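Local coordinates for protein putative oxidoreductase (Jannaschia sp., PDB 3C24) that probably acts as an NAD(P)-dependent oxidoreductase, holding the dinucleotide in a Rossmann-type domain and working on a substrate not yet established, at residues A[89-94]-A[111-116]; A[147-152]-A[175-180]; A[187-192]-A[271-276]; A[21-26]-A[72-77]. All coordinates share one frame; numbering follows the deposited sequence.

Overall arrangement
From the N terminus, the first loop to close is that of contact 4, where 72-77, after 45 intervening residues, returns to the glycine-rich turn and the helix it leads into. Contact 1 then closes a 16-residue excursion between two loops at the rim of the same sheet. Contact 2 follows, pairing the strands at either end of a 22-residue connection, and contact 3 shuts the longest loop, 78 mostly helical residues. All four lie in series; none nests in or crosses another. Contacts 2 and 3 touch, Val-151 packing on Leu-187 and Leu-190, so the edge of the sheet is tied to the helical C-terminal part.

Contact 1 of 4, residues A[89-94]-A[111-116]; sequences PRVRPG and PERADI
Arg-113 reaches Val-91 because its CG lies opposite the backbone N (chi1 -176°) and the rest of the chain runs straight out to NE, bringing the edge of the guanidinium to the neighbouring loop. There Val-91 O receives NH1 at 2.7 Å, close to the guanidinium plane although tilted from that of the carbonyl. NH2 adds a weak second bond to Val-91 O at 3.3 Å, so one carbonyl oxygen is held by two nitrogens. From its own segment Asp-115 takes the side-on edge: its OD1 accepts from Arg-113 NE at 2.8 Å and its OD2 from Arg-113 NH2 at 3.0 Å, both on the syn side. Over one face lies the CG2 methyl of Ile-116, which also meets Val-91 CG2 at 3.8 Å. Held at two edges and covered on a face, the guanidinium has little freedom to rotate. A leucine in place of Arg-113 would probably leave the carboxylate of Asp-115 without its charged mate and Val-91 O without either donor. Pro-93 lies alongside Asp-115, its CG 3.4 Å from OD2. Beyond it the backbone bond from Gly-94 N to Asp-115 O, 2.8 Å long, fastens the type I turn 113-116 to the other loop. Gly-94 has a positive phi (86°), at which a side chain would press on the preceding carbonyl. Arg-113 NH1 also bonds Val-88 O, just past helix 77-87, while Gln-156 of strand 148-156 donates to the carbonyls of Arg-113 and Ile-116; the contact thus joins the loops leading into strands 96-99 and 117-123.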
loop_
_atom_site.group_PDB
_atom_site.type_symbol
_atom_site.label_atom_id
_atom_site.label_comp_id
_atom_site.label_asym_id
_atom_site.label_seq_id
_atom_site.Cartn_x
_atom_site.Cartn_y
_atom_site.Cartn_z
ATOM N N PRO A 89 20.885 -31.315 17.935
ATOM C CA PRO A 89 21.885 -32.129 18.659
ATOM C C PRO A 89 22.722 -33.055 17.788
ATOM O O PRO A 89 23.740 -33.635 18.267
ATOM C CB PRO A 89 21.033 -32.987 19.588
ATOM C CG PRO A 89 19.737 -32.257 19.727
ATOM C CD PRO A 89 19.515 -31.539 18.442
ATOM N N ARG A 90 22.316 -33.181 16.529
ATOM C CA ARG A 90 22.957 -34.122 15.592
ATOM C C ARG A 90 24.044 -33.543 14.698
ATOM O O ARG A 90 24.858 -34.262 14.138
ATOM C CB ARG A 90 21.887 -34.807 14.697
ATOM C CG ARG A 90 20.751 -35.500 15.439
ATOM C CD ARG A 90 19.739 -36.139 14.427
ATOM N NE ARG A 90 20.344 -37.286 13.751
ATOM C CZ ARG A 90 19.775 -37.996 12.779
ATOM N NH1 ARG A 90 18.570 -37.684 12.351
ATOM N NH2 ARG A 90 20.412 -39.021 12.248
ATOM N N VAL A 91 24.033 -32.219 14.549
ATOM C CA VAL A 91 24.983 -31.567 13.644
ATOM C C VAL A 91 26.383 -31.434 14.254
ATOM O O VAL A 91 26.534 -31.484 15.464
ATOM C CB VAL A 91 24.466 -30.209 13.146
ATOM C CG1 VAL A 91 23.119 -30.399 12.370
ATOM C CG2 VAL A 91 24.327 -29.189 14.333
ATOM N N ARG A 92 27.396 -31.293 13.403
ATOM C CA ARG A 92 28.766 -31.137 13.878
ATOM C C ARG A 92 28.940 -29.759 14.531
ATOM O O ARG A 92 28.224 -28.785 14.186
ATOM C CB ARG A 92 29.770 -31.253 12.724
ATOM C CG ARG A 92 29.798 -32.606 12.026
ATOM C CD ARG A 92 30.667 -32.461 10.750
ATOM N NE ARG A 92 30.108 -31.510 9.763
ATOM C CZ ARG A 92 30.748 -31.108 8.670
ATOM N NH1 ARG A 92 31.976 -31.528 8.417
ATOM N NH2 ARG A 92 30.179 -30.258 7.836
ATOM N N PRO A 93 29.846 -29.658 15.507
ATOM C CA PRO A 93 30.085 -28.349 16.092
ATOM C C PRO A 93 30.381 -27.361 14.964
ATOM O O PRO A 93 31.037 -27.704 13.987
ATOM C CB PRO A 93 31.368 -28.585 16.912
ATOM C CG PRO A 93 31.217 -30.034 17.371
ATOM C CD PRO A 93 30.641 -30.730 16.162
ATOM N N GLY A 94 29.950 -26.127 15.111
ATOM C CA GLY A 94 30.262 -25.109 14.089
ATOM C C GLY A 94 29.330 -25.023 12.917
ATOM O O GLY A 94 29.457 -24.121 12.075
ATOM N N PRO A 111 16.581 -25.030 20.706
ATOM C CA PRO A 111 17.317 -25.785 21.712
ATOM C C PRO A 111 18.595 -25.119 22.073
ATOM O O PRO A 111 19.216 -24.474 21.245
ATOM C CB PRO A 111 17.633 -27.112 21.013
ATOM C CG PRO A 111 16.839 -27.155 19.807
ATOM C CD PRO A 111 16.376 -25.785 19.465
ATOM N N GLU A 112 18.958 -25.247 23.333
ATOM C CA GLU A 112 20.225 -24.715 23.840
ATOM C C GLU A 112 21.383 -25.602 23.438
ATOM O O GLU A 112 21.473 -26.751 23.849
ATOM C CB GLU A 112 20.192 -24.610 25.376
ATOM C CG GLU A 112 21.416 -23.997 25.988
ATOM C CD GLU A 112 21.443 -24.116 27.510
ATOM O OE1 GLU A 112 20.470 -24.633 28.101
ATOM O OE2 GLU A 112 22.449 -23.701 28.118
ATOM N N ARG A 113 22.259 -25.039 22.636
ATOM C CA ARG A 113 23.491 -25.694 22.181
ATOM C C ARG A 113 24.500 -24.609 21.770
ATOM O O ARG A 113 24.416 -24.011 20.686
ATOM C CB ARG A 113 23.231 -26.686 21.056
ATOM C CG ARG A 113 24.558 -27.434 20.689
ATOM C CD ARG A 113 24.465 -28.467 19.599
ATOM N NE ARG A 113 25.836 -28.896 19.351
ATOM C CZ ARG A 113 26.206 -29.743 18.424
ATOM N NH1 ARG A 113 25.334 -30.326 17.635
ATOM N NH2 ARG A 113 27.502 -29.993 18.293
ATOM N N ALA A 114 25.494 -24.446 22.619
ATOM C CA ALA A 114 26.434 -23.326 22.517
ATOM C C ALA A 114 27.413 -23.355 21.373
ATOM O O ALA A 114 27.822 -22.306 20.882
ATOM C CB ALA A 114 27.232 -23.216 23.824
ATOM N N ASP A 115 27.770 -24.565 20.976
ATOM C CA ASP A 115 28.862 -24.803 20.016
ATOM C C ASP A 115 28.401 -24.942 18.575
ATOM O O ASP A 115 29.170 -25.377 17.699
ATOM C CB ASP A 115 29.687 -26.018 20.396
ATOM C CG ASP A 115 28.926 -27.330 20.213
ATOM O OD1 ASP A 115 27.758 -27.333 20.660
ATOM O OD2 ASP A 115 29.519 -28.336 19.732
ATOM N N ILE A 116 27.208 -24.440 18.318
ATOM C CA ILE A 116 26.707 -24.281 16.945
ATOM C C ILE A 116 26.280 -22.800 16.748
ATOM O O ILE A 116 26.191 -22.020 17.693
ATOM C CB ILE A 116 25.608 -25.290 16.498
ATOM C CG1 ILE A 116 24.344 -25.234 17.391
ATOM C CG2 ILE A 116 26.187 -26.731 16.477
ATOM C CD1 ILE A 116 23.347 -24.150 17.082
#

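Contact 2 of 4, residues A[147-152]-A[175-180]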
loop_
_atom_site.group_PDB
_atom_site.type_symbol
_atom_site.label_atom_id
_atom_site.label_comp_id
_atom_site.label_asym_id
_atom_site.label_seq_id
_atom_site.Cartn_x
_atom_site.Cartn_y
_atom_site.Cartn_z
ATOM N N LYS A 147 13.862 -7.648 -7.570
ATOM C CA LYS A 147 14.908 -7.265 -6.610
ATOM C C LYS A 147 14.240 -6.948 -5.259
ATOM O O LYS A 147 13.154 -6.378 -5.204
ATOM C CB LYS A 147 15.698 -6.039 -7.098
ATOM C CG LYS A 147 16.461 -6.212 -8.403
ATOM C CD LYS A 147 17.114 -4.901 -8.817
ATOM C CE LYS A 147 16.112 -3.860 -9.310
ATOM N NZ LYS A 147 15.332 -4.323 -10.518
ATOM N N GLN A 148 14.936 -7.279 -4.167
ATOM C CA GLN A 148 14.461 -6.973 -2.822
ATOM C C GLN A 148 15.644 -6.841 -1.904
ATOM O O GLN A 148 16.726 -7.336 -2.211
ATOM C CB GLN A 148 13.575 -8.097 -2.286
ATOM C CG GLN A 148 14.349 -9.396 -1.952
ATOM C CD GLN A 148 13.434 -10.461 -1.358
ATOM O OE1 GLN A 148 12.497 -10.155 -0.612
ATOM N NE2 GLN A 148 13.700 -11.731 -1.679
ATOM N N ALA A 149 15.406 -6.186 -0.788
ATOM C CA ALA A 149 16.359 -6.159 0.318
ATOM C C ALA A 149 15.993 -7.324 1.294
ATOM O O ALA A 149 14.902 -7.898 1.241
ATOM C CB ALA A 149 16.247 -4.802 1.065
ATOM N N ILE A 150 16.924 -7.693 2.164
ATOM C CA ILE A 150 16.679 -8.696 3.199
ATOM C C ILE A 150 17.264 -8.212 4.534
ATOM O O ILE A 150 18.044 -7.251 4.576
ATOM C CB ILE A 150 17.282 -10.069 2.829
ATOM C CG1 ILE A 150 18.817 -10.029 2.839
ATOM C CG2 ILE A 150 16.773 -10.530 1.426
ATOM C CD1 ILE A 150 19.451 -11.452 2.607
ATOM N N VAL A 151 16.850 -8.886 5.610
ATOM C CA VAL A 151 17.354 -8.608 6.969
ATOM C C VAL A 151 17.881 -9.888 7.594
ATOM O O VAL A 151 17.286 -10.970 7.431
ATOM C CB VAL A 151 16.279 -7.964 7.893
ATOM C CG1 VAL A 151 15.936 -6.547 7.414
ATOM C CG2 VAL A 151 15.037 -8.876 8.009
ATOM N N CYS A 152 19.014 -9.775 8.276
ATOM C CA CYS A 152 19.663 -10.925 8.889
ATOM C C CYS A 152 20.214 -10.610 10.247
ATOM O O CYS A 152 20.650 -9.496 10.514
ATOM C CB CYS A 152 20.860 -11.366 8.035
ATOM S SG CYS A 152 20.534 -11.793 6.296
ATOM N N PRO A 175 17.154 -11.832 -6.675
ATOM C CA PRO A 175 18.224 -10.852 -6.517
ATOM C C PRO A 175 18.025 -9.954 -5.330
ATOM O O PRO A 175 16.937 -9.439 -5.100
ATOM C CB PRO A 175 18.169 -10.063 -7.845
ATOM C CG PRO A 175 16.776 -10.192 -8.287
ATOM C CD PRO A 175 16.334 -11.559 -7.876
ATOM N N VAL A 176 19.082 -9.799 -4.543
ATOM C CA VAL A 176 19.053 -8.971 -3.327
ATOM C C VAL A 176 19.903 -7.748 -3.526
ATOM O O VAL A 176 21.075 -7.827 -3.927
ATOM C CB VAL A 176 19.584 -9.789 -2.090
ATOM C CG1 VAL A 176 19.707 -8.911 -0.811
ATOM C CG2 VAL A 176 18.730 -11.019 -1.843
ATOM N N THR A 177 19.338 -6.618 -3.179
ATOM C CA THR A 177 20.030 -5.370 -3.356
ATOM C C THR A 177 20.850 -4.999 -2.155
ATOM O O THR A 177 21.959 -4.523 -2.279
ATOM C CB THR A 177 19.033 -4.244 -3.634
ATOM O OG1 THR A 177 18.011 -4.255 -2.641
ATOM C CG2 THR A 177 18.402 -4.454 -4.978
ATOM N N ARG A 178 20.214 -5.118 -1.011
ATOM C CA ARG A 178 20.787 -4.753 0.289
ATOM C C ARG A 178 20.493 -5.818 1.334
ATOM O O ARG A 178 19.409 -6.344 1.374
ATOM C CB ARG A 178 20.130 -3.452 0.811
ATOM C CG ARG A 178 20.353 -2.227 -0.004
ATOM C CD ARG A 178 19.774 -0.964 0.625
ATOM N NE ARG A 178 18.341 -0.786 0.409
ATOM C CZ ARG A 178 17.826 -0.382 -0.737
ATOM N NH1 ARG A 178 18.618 -0.111 -1.765
ATOM N NH2 ARG A 178 16.523 -0.240 -0.859
ATOM N N THR A 179 21.492 -6.087 2.170
ATOM C CA THR A 179 21.364 -6.976 3.308
ATOM C C THR A 179 21.638 -6.205 4.569
ATOM O O THR A 179 22.771 -5.809 4.842
ATOM C CB THR A 179 22.377 -8.120 3.218
ATOM O OG1 THR A 179 22.198 -8.773 1.947
ATOM C CG2 THR A 179 22.173 -9.119 4.293
ATOM N N HIS A 180 20.576 -6.034 5.342
ATOM C CA HIS A 180 20.598 -5.294 6.609
ATOM C C HIS A 180 20.837 -6.218 7.801
ATOM O O HIS A 180 20.087 -7.129 8.050
ATOM C CB HIS A 180 19.272 -4.588 6.838
ATOM C CG HIS A 180 18.886 -3.647 5.738
ATOM N ND1 HIS A 180 19.472 -2.404 5.591
ATOM C CD2 HIS A 180 17.955 -3.752 4.768
ATOM C CE1 HIS A 180 18.926 -1.797 4.551
ATOM N NE2 HIS A 180 17.989 -2.580 4.049
#
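Gln-148 and Pro-175 begin the backbone hydrogen bonds of a parallel strand pair: Gln-148 N donates to Pro-175 O at 3.1 Å, and Gln-148 O accepts from Thr-177 N at 2.9 Å. Farther on, Ile-150 N binds Arg-178 O, His-180 N binds Ile-150 O almost straight (177°), and Cys-152 N binds His-180 O. Gln-148 is level with Val-176 but Ile-150 with Thr-179, so the strand 176-181 carries one extra residue, a beta bulge. CA-H...O contacts fill in between, the shortest from Val-176 CA to Gln-148 O at 3.1 Å.

Apolar packing centres on Ile-150. With CG1 wedged between backbone N and carbonyl carbon (chi1 68°), it runs beside Thr-179, Ile-150 CG1 lying 3.7 Å from Thr-179 OG1, while CG2 meets Val-176 CG2 at 3.8 Å. An alanine here would probably open a gap beside Val-176 CG2 and Thr-179, which would lose the packing of the isoleucine's CG1, CG2 and CD1. Cys-152 SG extends this face, touching Thr-179 CG2 at 3.7 Å.

Polar ends look elsewhere: Thr-179 OG1 bonds Glu-170 of helix 160-172, and Asp-226 of the second subunit meets both Arg-178, as a salt bridge, and His-180 NE2.

The two strands belong to the beta-alpha-beta unit of strand 148-156, helix 160-172 and strand 176-181, with the bulged strand outermost within this chain and facing the dimer partner through Arg-178 and His-180.

Contact 3 of 4, residues A[187-192]-A[271-276]; sequences LAILEP and LNPAKV
Val-276 points toward the helix of Ala-188, and its CG1, placed opposite the backbone N (chi1 173°), ends 3.3 Å from Ala-188 O and 3.9 Å from Ala-188 CB. That carbonyl lies where the helix departs from regular alpha geometry. Pro-192, four residues on and preceded by a cis peptide, has no N-H to offer it, and a wider pi-type turn spans 189-192. The ring of Pro-192 touches the same methyl, its CD 4.2 Å from Val-276 CG1.

Ile-189 presents its flank to the loop instead. Leu-271 sends CD2 to within 3.6 Å of Ile-189 O and 4.2 Å of Ile-189 CG2. Near the far end of the isoleucine, CD1 approaches Pro-273 CG more loosely, at 4.5 Å. No hydrogen bond crosses the contact; it is held by methyl groups set on side chains and carbonyls. The second helix is started by Asn-272 as N-cap, whose OD1 accepts from Ala-274 N at 2.8 Å.

Around it, Tyr-106 of helix 103-107 touches Ala-188, Pro-273 and Val-276, and Tyr-217 of the second subunit packs on Ile-189 and Pro-273. The start of helix 184-217 thus sits between helix 273-284 and strands 117-123 and 148-156, on which Leu-187 rests.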
loop_
_atom_site.group_PDB
_atom_site.type_symbol
_atom_site.label_atom_id
_atom_site.label_comp_id
_atom_site.label_asym_id
_atom_site.label_seq_id
_atom_site.Cartn_x
_atom_site.Cartn_y
_atom_site.Cartn_z
ATOM N N LEU A 187 15.210 -7.988 14.722
ATOM C CA LEU A 187 14.562 -8.703 13.621
ATOM C C LEU A 187 13.145 -9.085 14.022
ATOM O O LEU A 187 12.213 -8.968 13.226
ATOM C CB LEU A 187 15.322 -9.957 13.241
ATOM C CG LEU A 187 15.316 -10.282 11.745
ATOM C CD1 LEU A 187 16.295 -11.419 11.507
ATOM C CD2 LEU A 187 13.974 -10.611 11.152
ATOM N N ALA A 188 12.974 -9.474 15.295
ATOM C CA ALA A 188 11.652 -9.851 15.841
ATOM C C ALA A 188 10.698 -8.649 15.839
ATOM O O ALA A 188 9.526 -8.768 15.524
ATOM C CB ALA A 188 11.762 -10.445 17.245
ATOM N N ILE A 189 11.239 -7.479 16.147
ATOM C CA ILE A 189 10.452 -6.214 16.099
ATOM C C ILE A 189 9.941 -5.946 14.700
ATOM O O ILE A 189 8.830 -5.439 14.489
ATOM C CB ILE A 189 11.270 -5.008 16.677
ATOM C CG1 ILE A 189 11.502 -5.212 18.188
ATOM C CG2 ILE A 189 10.558 -3.649 16.393
ATOM C CD1 ILE A 189 12.513 -4.231 18.836
ATOM N N LEU A 190 10.777 -6.289 13.727
ATOM C CA LEU A 190 10.402 -6.121 12.312
ATOM C C LEU A 190 9.340 -7.163 11.947
ATOM O O LEU A 190 8.335 -6.848 11.309
ATOM C CB LEU A 190 11.608 -6.186 11.401
ATOM C CG LEU A 190 12.613 -5.038 11.478
ATOM C CD1 LEU A 190 13.811 -5.301 10.540
ATOM C CD2 LEU A 190 11.968 -3.698 11.126
ATOM N N GLU A 191 9.579 -8.406 12.343
ATOM C CA GLU A 191 8.636 -9.504 12.124
ATOM C C GLU A 191 8.774 -10.479 13.295
ATOM O O GLU A 191 9.810 -11.056 13.451
ATOM C CB GLU A 191 8.872 -10.176 10.782
ATOM C CG GLU A 191 10.194 -10.824 10.625
ATOM C CD GLU A 191 10.197 -12.319 10.969
ATOM O OE1 GLU A 191 9.133 -12.940 11.184
ATOM O OE2 GLU A 191 11.300 -12.849 11.002
ATOM N N PRO A 192 7.699 -10.706 14.047
ATOM C CA PRO A 192 6.320 -10.316 13.703
ATOM C C PRO A 192 5.796 -8.905 14.022
ATOM O O PRO A 192 4.673 -8.579 13.662
ATOM C CB PRO A 192 5.502 -11.348 14.493
ATOM C CG PRO A 192 6.369 -11.570 15.751
ATOM C CD PRO A 192 7.751 -11.582 15.240
ATOM N N LEU A 271 5.018 -2.890 18.969
ATOM C CA LEU A 271 6.457 -3.045 18.692
ATOM C C LEU A 271 7.233 -3.216 19.969
ATOM O O LEU A 271 8.442 -3.373 19.941
ATOM C CB LEU A 271 6.995 -1.861 17.868
ATOM C CG LEU A 271 6.332 -1.605 16.507
ATOM C CD1 LEU A 271 6.853 -0.325 15.927
ATOM C CD2 LEU A 271 6.525 -2.819 15.545
ATOM N N ASN A 272 6.514 -3.183 21.080
ATOM C CA ASN A 272 7.127 -3.420 22.406
ATOM C C ASN A 272 7.644 -4.858 22.492
ATOM O O ASN A 272 6.950 -5.800 22.167
ATOM C CB ASN A 272 6.141 -3.164 23.511
ATOM C CG ASN A 272 6.780 -3.194 24.829
ATOM O OD1 ASN A 272 7.332 -4.209 25.237
ATOM N ND2 ASN A 272 6.721 -2.061 25.532
ATOM N N PRO A 273 8.918 -5.044 22.842
ATOM C CA PRO A 273 9.470 -6.403 22.882
ATOM C C PRO A 273 8.643 -7.386 23.680
ATOM O O PRO A 273 8.582 -8.565 23.349
ATOM C CB PRO A 273 10.814 -6.175 23.549
ATOM C CG PRO A 273 11.229 -4.829 23.067
ATOM C CD PRO A 273 9.972 -4.027 22.981
ATOM N N ALA A 274 7.981 -6.913 24.716
ATOM C CA ALA A 274 7.180 -7.808 25.533
ATOM C C ALA A 274 5.968 -8.343 24.760
ATOM O O ALA A 274 5.619 -9.525 24.848
ATOM C CB ALA A 274 6.759 -7.111 26.851
ATOM N N LYS A 275 5.354 -7.485 23.962
ATOM C CA LYS A 275 4.202 -7.882 23.169
ATOM C C LYS A 275 4.658 -8.700 21.959
ATOM O O LYS A 275 4.009 -9.635 21.518
ATOM C CB LYS A 275 3.395 -6.675 22.663
ATOM C CG LYS A 275 2.574 -5.963 23.737
ATOM C CD LYS A 275 1.501 -6.857 24.342
ATOM N N VAL A 276 5.800 -8.304 21.414
ATOM C CA VAL A 276 6.377 -9.004 20.259
ATOM C C VAL A 276 6.701 -10.439 20.669
ATOM O O VAL A 276 6.474 -11.395 19.889
ATOM C CB VAL A 276 7.608 -8.259 19.694
ATOM C CG1 VAL A 276 8.355 -9.051 18.569
ATOM C CG2 VAL A 276 7.195 -6.857 19.154
#

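Contact 4 of 4, residues A[21-26]-A[72-77]; sequences GKMGAR and VLALPD
Ala-74 O takes a hydrogen bond of 2.7 Å from a water, and the same water accepts a weak one, 3.4 Å long, from Gly-24 N. This water bridge is the polar link between the two segments, as no direct hydrogen bond joins them. The carbonyl is turned that way by the backbone at Ala-74, which is the centre of an inverse gamma turn closed by a weak bond from Leu-75 N to Leu-73 O.

Beside the water the backbones come close: Ala-74 CB points at the helix and packs on the backbone of its first turn, meeting Gly-24 CA at 4.0 Å.

Met-23, present as selenomethionine, lies across the turn in one of its two conformers, with SE 3.6 Å from Pro-76 N and 4.1 Å from Pro-76 CD. The terminal bend of that conformer is nearly eclipsed (chi3 -6°), so these SE contacts, and the close approach of CE to the Ala-74 and Leu-75 backbone, are doubtful.

The side chain of Ala-74 also touches Ile-16 of strand 13-17. That strand, the glycine-rich turn and helix 22-33 form the hallmark unit of the Rossmann dinucleotide-binding fold, and strand 70-73 is the parallel strand next to 13-17, an arrangement consistent with NAD(P) binding in this family.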
loop_
_atom_site.group_PDB
_atom_site.type_symbol
_atom_site.label_atom_id
_atom_site.label_comp_id
_atom_site.label_asym_id
_atom_site.label_seq_id
_atom_site.Cartn_x
_atom_site.Cartn_y
_atom_site.Cartn_z
ATOM N N GLY A 21 8.985 -28.810 -0.406
ATOM C CA GLY A 21 7.739 -28.155 -0.045
ATOM C C GLY A 21 7.553 -26.835 -0.771
ATOM O O GLY A 21 8.434 -26.389 -1.529
ATOM N N LYS A 22 6.402 -26.208 -0.545
ATOM C CA LYS A 22 6.105 -24.925 -1.166
ATOM C C LYS A 22 7.156 -23.914 -0.734
ATOM O O LYS A 22 7.693 -23.175 -1.546
ATOM C CB LYS A 22 4.686 -24.442 -0.806
HETATM N N MSE A 23 7.506 -23.932 0.541
HETATM C CA MSE A 23 8.515 -23.000 1.045
HETATM C C MSE A 23 9.840 -23.366 0.331
HETATM O O MSE A 23 10.414 -22.604 -0.493
HETATM C CB MSE A 23 8.704 -23.042 2.605
HETATM C CG MSE A 23 7.459 -23.352 3.547
HETATM SE SE MSE A 23 7.586 -22.741 5.473
HETATM C CE MSE A 23 9.468 -22.132 5.369
ATOM N N GLY A 24 10.277 -24.569 0.615
ATOM C CA GLY A 24 11.562 -25.092 0.151
ATOM C C GLY A 24 11.995 -25.155 -1.281
ATOM O O GLY A 24 13.150 -24.981 -1.579
ATOM N N ALA A 25 11.076 -25.466 -2.165
ATOM C CA ALA A 25 11.448 -25.747 -3.539
ATOM C C ALA A 25 12.132 -24.553 -4.253
ATOM O O ALA A 25 13.134 -24.703 -4.973
ATOM C CB ALA A 25 10.207 -26.279 -4.311
ATOM N N ARG A 26 11.615 -23.362 -4.016
ATOM C CA ARG A 26 12.180 -22.155 -4.640
ATOM C C ARG A 26 13.610 -21.911 -4.193
ATOM O O ARG A 26 14.482 -21.619 -4.993
ATOM C CB ARG A 26 11.326 -20.926 -4.335
ATOM C CG ARG A 26 9.983 -20.887 -5.081
ATOM C CD ARG A 26 9.107 -19.713 -4.505
ATOM N N VAL A 72 19.394 -25.391 6.688
ATOM C CA VAL A 72 18.310 -24.450 6.522
ATOM C C VAL A 72 16.999 -25.098 6.875
ATOM O O VAL A 72 16.604 -26.128 6.301
ATOM C CB VAL A 72 18.223 -23.894 5.067
ATOM C CG1 VAL A 72 17.022 -22.924 4.996
ATOM C CG2 VAL A 72 19.508 -23.219 4.638
ATOM N N LEU A 73 16.295 -24.487 7.809
ATOM C CA LEU A 73 15.016 -25.007 8.268
ATOM C C LEU A 73 13.840 -24.403 7.503
ATOM O O LEU A 73 13.205 -23.466 7.969
ATOM C CB LEU A 73 14.839 -24.761 9.789
ATOM C CG LEU A 73 16.027 -25.200 10.672
ATOM C CD1 LEU A 73 15.635 -25.075 12.134
ATOM C CD2 LEU A 73 16.448 -26.617 10.411
ATOM N N ALA A 74 13.601 -24.925 6.299
ATOM C CA ALA A 74 12.520 -24.397 5.414
ATOM C C ALA A 74 11.184 -25.044 5.770
ATOM O O ALA A 74 10.572 -25.742 4.957
ATOM C CB ALA A 74 12.861 -24.630 3.942
ATOM N N LEU A 75 10.791 -24.855 7.019
ATOM C CA LEU A 75 9.595 -25.455 7.576
ATOM C C LEU A 75 8.726 -24.425 8.268
ATOM O O LEU A 75 9.221 -23.370 8.650
ATOM C CB LEU A 75 9.993 -26.502 8.589
ATOM C CG LEU A 75 10.833 -27.628 7.970
ATOM C CD1 LEU A 75 11.527 -28.384 9.060
ATOM C CD2 LEU A 75 9.966 -28.513 7.099
ATOM N N PRO A 76 7.428 -24.737 8.456
ATOM C CA PRO A 76 6.557 -23.740 9.102
ATOM C C PRO A 76 6.905 -23.514 10.549
ATOM O O PRO A 76 7.403 -24.383 11.232
ATOM C CB PRO A 76 5.132 -24.301 8.928
ATOM C CG PRO A 76 5.218 -25.459 8.084
ATOM C CD PRO A 76 6.686 -25.899 7.947
ATOM N N ASP A 77 6.693 -22.274 10.975
ATOM C CA ASP A 77 7.067 -21.855 12.337
ATOM C C ASP A 77 6.536 -22.742 13.425
ATOM O O ASP A 77 7.191 -22.938 14.431
ATOM C CB ASP A 77 6.633 -20.414 12.611
ATOM C CG ASP A 77 7.388 -19.426 11.780
ATOM O OD1 ASP A 77 8.612 -19.633 11.559
ATOM O OD2 ASP A 77 6.748 -18.438 11.351
HETATM O O HOH W 1 9.240 -26.812 2.896
#